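PDB 4YWO: mercuric reductase from Metallosphaera sedula, which probably catalyses the NADPH-dependent reduction of toxic Hg(2+) to elemental mercury, using FAD as its cofactor. Local coordinates for residues His16-Phe28 against Val39-Gly51. Residues are numbered along the deposited sequence; the frame is centred on the assembly and turned at random.
Sequences HKLAIIGYGAAGF and VKPVLIGKGEIGG. With FAD (flavin-adenine dinucleotide), chain B.
H16 lays the face of its imidazole over V42, whose CG2 sits 3.4 Å from the ring centroid in a CH-pi contact. From L18 to G22 the chain pairs in parallel with 42-45 through four nearly straight backbone hydrogen bonds, ending with G22 N to I44 O at 2.7 Å. Branched and aliphatic residues suit both faces: I20 CG2 meets L43 CD1 at 3.6 Å on the face turned to helix 25-36, while I21 and I44 run side by side on the other face, CD1 to CD1 3.8 Å. G22 takes a positive phi (110°), where a side chain would press on the preceding carbonyl O. With CG between its backbone N and carbonyl carbon (chi1 54°), Y23 swings its ring against G45 and the loop that follows the strand: G45 CA lies over one face, I49 CD1 over the other at 3.6 Å from the centroid, and Y23 OH donates to G47 O (2.6 Å), which lies at the ring edge. Bare G45 leaves room for that ring. G24 and G51, also without side chains, draw close beside the FAD pyrophosphate, where A26 N donates to O1P of FAD (3.2 Å). G22, G24 and G27 fit the GxGxxG pattern of the Rossmann-type beta-alpha-beta unit that binds FAD in disulfide oxidoreductases.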
# COMPACT_ATOMS: atom_id res chain seq x y z
N HIS A 16 23.76 25.74 -28.58
CA HIS A 16 22.49 25.13 -28.20
C HIS A 16 21.89 25.79 -26.93
O HIS A 16 22.59 26.19 -26.01
CB HIS A 16 22.73 23.65 -27.93
CG HIS A 16 23.17 22.91 -29.11
ND1 HIS A 16 22.32 22.50 -30.11
CD2 HIS A 16 24.40 22.48 -29.46
CE1 HIS A 16 23.00 21.85 -31.03
NE2 HIS A 16 24.27 21.83 -30.67
N LYS A 17 20.57 25.74 -26.75
CA LYS A 17 20.00 26.24 -25.54
C LYS A 17 20.26 25.36 -24.30
O LYS A 17 20.43 25.87 -23.23
CB LYS A 17 18.47 26.34 -25.71
CG LYS A 17 18.04 27.41 -26.75
CD LYS A 17 16.52 27.50 -26.73
CE LYS A 17 15.99 28.07 -28.01
NZ LYS A 17 16.37 29.50 -27.97
N LEU A 18 20.32 24.06 -24.54
CA LEU A 18 20.49 23.09 -23.46
C LEU A 18 21.13 21.81 -23.92
O LEU A 18 20.71 21.18 -24.92
CB LEU A 18 19.14 22.77 -22.81
CG LEU A 18 19.15 21.67 -21.74
CD1 LEU A 18 19.76 22.26 -20.54
CD2 LEU A 18 17.71 21.25 -21.33
N ALA A 19 22.13 21.39 -23.14
CA ALA A 19 22.71 20.07 -23.30
C ALA A 19 22.56 19.30 -21.99
O ALA A 19 22.87 19.83 -20.91
CB ALA A 19 24.19 20.11 -23.67
N ILE A 20 22.17 18.03 -22.14
CA ILE A 20 21.99 17.12 -21.02
C ILE A 20 22.96 16.02 -21.09
O ILE A 20 23.05 15.36 -22.15
CB ILE A 20 20.54 16.49 -21.05
CG1 ILE A 20 19.51 17.56 -20.96
CG2 ILE A 20 20.35 15.49 -19.89
CD1 ILE A 20 18.14 17.16 -21.50
N ILE A 21 23.74 15.81 -20.04
CA ILE A 21 24.78 14.81 -20.03
C ILE A 21 24.33 13.61 -19.22
O ILE A 21 24.31 13.65 -18.00
CB ILE A 21 26.14 15.29 -19.51
CG1 ILE A 21 26.47 16.71 -20.04
CG2 ILE A 21 27.19 14.24 -19.78
CD1 ILE A 21 26.68 16.77 -21.49
N GLY A 22 24.04 12.53 -19.92
CA GLY A 22 23.58 11.26 -19.34
C GLY A 22 22.08 11.02 -19.69
O GLY A 22 21.29 11.94 -19.69
N TYR A 23 21.77 9.75 -20.03
CA TYR A 23 20.41 9.42 -20.47
C TYR A 23 19.72 8.28 -19.65
O TYR A 23 19.18 7.31 -20.18
CB TYR A 23 20.33 9.22 -21.98
CG TYR A 23 21.22 8.27 -22.69
CD1 TYR A 23 21.74 7.11 -22.13
CD2 TYR A 23 21.56 8.58 -24.02
CE1 TYR A 23 22.51 6.22 -22.88
CE2 TYR A 23 22.33 7.68 -24.76
CZ TYR A 23 22.85 6.54 -24.19
OH TYR A 23 23.64 5.66 -24.91
N GLY A 24 19.98 8.36 -18.36
CA GLY A 24 19.24 7.62 -17.34
C GLY A 24 17.99 8.36 -16.90
O GLY A 24 17.44 9.22 -17.59
N ALA A 25 17.53 8.06 -15.73
CA ALA A 25 16.29 8.61 -15.18
C ALA A 25 16.31 10.14 -15.09
O ALA A 25 15.38 10.81 -15.53
CB ALA A 25 16.12 8.05 -13.73
N ALA A 26 17.41 10.71 -14.56
CA ALA A 26 17.52 12.16 -14.48
C ALA A 26 17.54 12.81 -15.87
O ALA A 26 16.91 13.86 -16.09
CB ALA A 26 18.69 12.58 -13.63
N GLY A 27 18.37 12.27 -16.79
CA GLY A 27 18.51 12.85 -18.08
C GLY A 27 17.25 12.77 -18.92
O GLY A 27 16.89 13.73 -19.62
N PHE A 28 16.57 11.64 -18.78
CA PHE A 28 15.26 11.57 -19.44
C PHE A 28 14.23 12.54 -18.94
O PHE A 28 13.48 13.14 -19.78
CB PHE A 28 14.65 10.13 -19.42
CG PHE A 28 14.95 9.36 -20.65
CD1 PHE A 28 16.17 8.72 -20.82
CD2 PHE A 28 14.05 9.29 -21.71
CE1 PHE A 28 16.49 8.02 -21.96
CE2 PHE A 28 14.37 8.61 -22.86
CZ PHE A 28 15.57 7.96 -23.01
N VAL A 39 11.90 23.63 -25.73
CA VAL A 39 13.30 23.52 -26.13
C VAL A 39 13.63 22.09 -26.60
O VAL A 39 13.30 21.11 -25.94
CB VAL A 39 14.21 23.90 -24.89
CG1 VAL A 39 15.66 23.53 -25.15
CG2 VAL A 39 14.07 25.40 -24.52
N LYS A 40 14.34 22.00 -27.70
CA LYS A 40 14.89 20.79 -28.20
C LYS A 40 16.33 20.64 -27.66
O LYS A 40 17.27 21.28 -28.11
CB LYS A 40 14.93 20.77 -29.70
CG LYS A 40 15.41 19.46 -30.26
CD LYS A 40 15.67 19.63 -31.74
CE LYS A 40 16.34 18.42 -32.29
NZ LYS A 40 16.35 18.56 -33.77
N PRO A 41 16.50 19.74 -26.67
CA PRO A 41 17.84 19.64 -26.11
C PRO A 41 18.74 18.75 -26.85
O PRO A 41 18.29 17.89 -27.63
CB PRO A 41 17.59 19.01 -24.71
CG PRO A 41 16.31 18.22 -24.87
CD PRO A 41 15.51 18.88 -26.01
N VAL A 42 20.04 18.86 -26.60
CA VAL A 42 20.97 17.88 -27.05
C VAL A 42 21.10 16.92 -25.84
O VAL A 42 21.26 17.37 -24.71
CB VAL A 42 22.35 18.49 -27.34
CG1 VAL A 42 23.28 17.39 -27.77
CG2 VAL A 42 22.26 19.58 -28.38
N LEU A 43 21.00 15.64 -26.09
CA LEU A 43 21.08 14.60 -25.03
C LEU A 43 22.23 13.70 -25.35
O LEU A 43 22.29 13.07 -26.48
CB LEU A 43 19.75 13.81 -25.01
CG LEU A 43 19.70 12.63 -24.02
CD1 LEU A 43 19.81 13.12 -22.61
CD2 LEU A 43 18.36 11.93 -24.20
N ILE A 44 23.23 13.67 -24.46
CA ILE A 44 24.42 12.94 -24.72
C ILE A 44 24.57 11.84 -23.72
O ILE A 44 24.56 12.14 -22.54
CB ILE A 44 25.64 13.87 -24.61
CG1 ILE A 44 25.49 15.07 -25.48
CG2 ILE A 44 26.96 13.11 -24.97
CD1 ILE A 44 26.43 16.26 -25.29
N GLY A 45 24.74 10.58 -24.11
CA GLY A 45 24.93 9.55 -23.20
C GLY A 45 25.78 8.42 -23.73
O GLY A 45 25.98 8.30 -24.95
N LYS A 46 26.27 7.60 -22.85
CA LYS A 46 26.86 6.38 -23.36
C LYS A 46 26.28 5.21 -22.66
O LYS A 46 25.68 5.36 -21.63
CB LYS A 46 28.33 6.50 -23.22
CG LYS A 46 28.76 6.49 -21.81
CD LYS A 46 30.22 6.74 -21.77
CE LYS A 46 30.59 7.06 -20.39
NZ LYS A 46 30.88 5.79 -19.74
N GLY A 47 26.47 4.04 -23.19
CA GLY A 47 25.90 2.91 -22.49
C GLY A 47 24.44 2.70 -22.91
O GLY A 47 23.89 3.33 -23.85
N GLU A 48 23.82 1.68 -22.28
CA GLU A 48 22.43 1.36 -22.60
C GLU A 48 21.48 2.52 -22.34
O GLU A 48 21.51 3.17 -21.27
CB GLU A 48 21.98 0.07 -21.87
CG GLU A 48 22.84 -1.14 -22.13
CD GLU A 48 22.36 -2.44 -21.49
OE1 GLU A 48 21.97 -3.32 -22.29
OE2 GLU A 48 22.44 -2.63 -20.23
N ILE A 49 20.57 2.77 -23.25
CA ILE A 49 19.55 3.78 -23.07
C ILE A 49 18.71 3.46 -21.80
O ILE A 49 18.39 2.33 -21.50
CB ILE A 49 18.59 3.81 -24.31
CG1 ILE A 49 19.35 4.19 -25.60
CG2 ILE A 49 17.55 4.85 -24.17
CD1 ILE A 49 19.74 5.64 -25.59
N GLY A 50 18.45 4.49 -21.02
CA GLY A 50 17.70 4.33 -19.77
C GLY A 50 18.56 4.18 -18.55
O GLY A 50 18.07 4.34 -17.43
N GLY A 51 19.86 4.03 -18.71
CA GLY A 51 20.72 4.02 -17.56
C GLY A 51 20.53 2.89 -16.59
O GLY A 51 20.31 1.75 -17.02
PA FAD B . 22.18 6.94 -14.36
O1A FAD B . 20.85 6.35 -14.78
O2A FAD B . 23.37 6.03 -14.15
O5B FAD B . 22.59 8.07 -15.43
C5B FAD B . 23.89 8.08 -16.02
C4B FAD B . 23.77 7.76 -17.50
O4B FAD B . 24.44 8.77 -18.27
C3B FAD B . 24.42 6.42 -17.83
O3B FAD B . 23.45 5.53 -18.40
C2B FAD B . 25.50 6.72 -18.85
O2B FAD B . 25.23 6.02 -20.07
C1B FAD B . 25.47 8.22 -19.09
N9A FAD B . 26.77 8.82 -18.73
C8A FAD B . 27.42 8.65 -17.56
N7A FAD B . 28.59 9.33 -17.54
C5A FAD B . 28.71 9.95 -18.73
C6A FAD B . 29.71 10.84 -19.37
N6A FAD B . 30.84 11.20 -18.73
N1A FAD B . 29.45 11.28 -20.63
C2A FAD B . 28.32 10.92 -21.28
N3A FAD B . 27.38 10.12 -20.76
C4A FAD B . 27.51 9.61 -19.51
N1 FAD B . 16.27 3.16 -6.84
C2 FAD B . 14.97 3.12 -6.47
O2 FAD B . 14.36 4.20 -6.31
N3 FAD B . 14.30 1.97 -6.27
C4 FAD B . 14.88 0.77 -6.42
O4 FAD B . 14.23 -0.28 -6.22
C4X FAD B . 16.30 0.72 -6.82
N5 FAD B . 16.96 -0.45 -7.00
C5X FAD B . 18.26 -0.46 -7.37
C6 FAD B . 18.91 -1.67 -7.54
C7 FAD B . 20.25 -1.70 -7.92
C7M FAD B . 20.96 -3.01 -8.11
C8 FAD B . 20.99 -0.42 -8.14
C8M FAD B . 22.43 -0.45 -8.55
C9 FAD B . 20.34 0.79 -7.97
C9A FAD B . 19.00 0.82 -7.59
N10 FAD B . 18.33 2.05 -7.41
C10 FAD B . 16.98 2.02 -7.03
C1' FAD B . 19.03 3.32 -7.63
C2' FAD B . 18.63 3.90 -8.98
O2' FAD B . 18.81 2.91 -10.00
C3' FAD B . 19.46 5.13 -9.31
O3' FAD B . 19.41 6.05 -8.22
C4' FAD B . 18.95 5.81 -10.57
O4' FAD B . 19.18 4.96 -11.70
C5' FAD B . 19.65 7.14 -10.80
O5' FAD B . 19.60 7.48 -12.18
P FAD B . 20.58 8.60 -12.79
O1P FAD B . 20.05 9.02 -14.14
O2P FAD B . 20.82 9.65 -11.72
O3P FAD B . 21.95 7.79 -13.01
O HOH W 1 19.33 22.80 -27.17
O HOH W 2 18.18 5.25 -14.22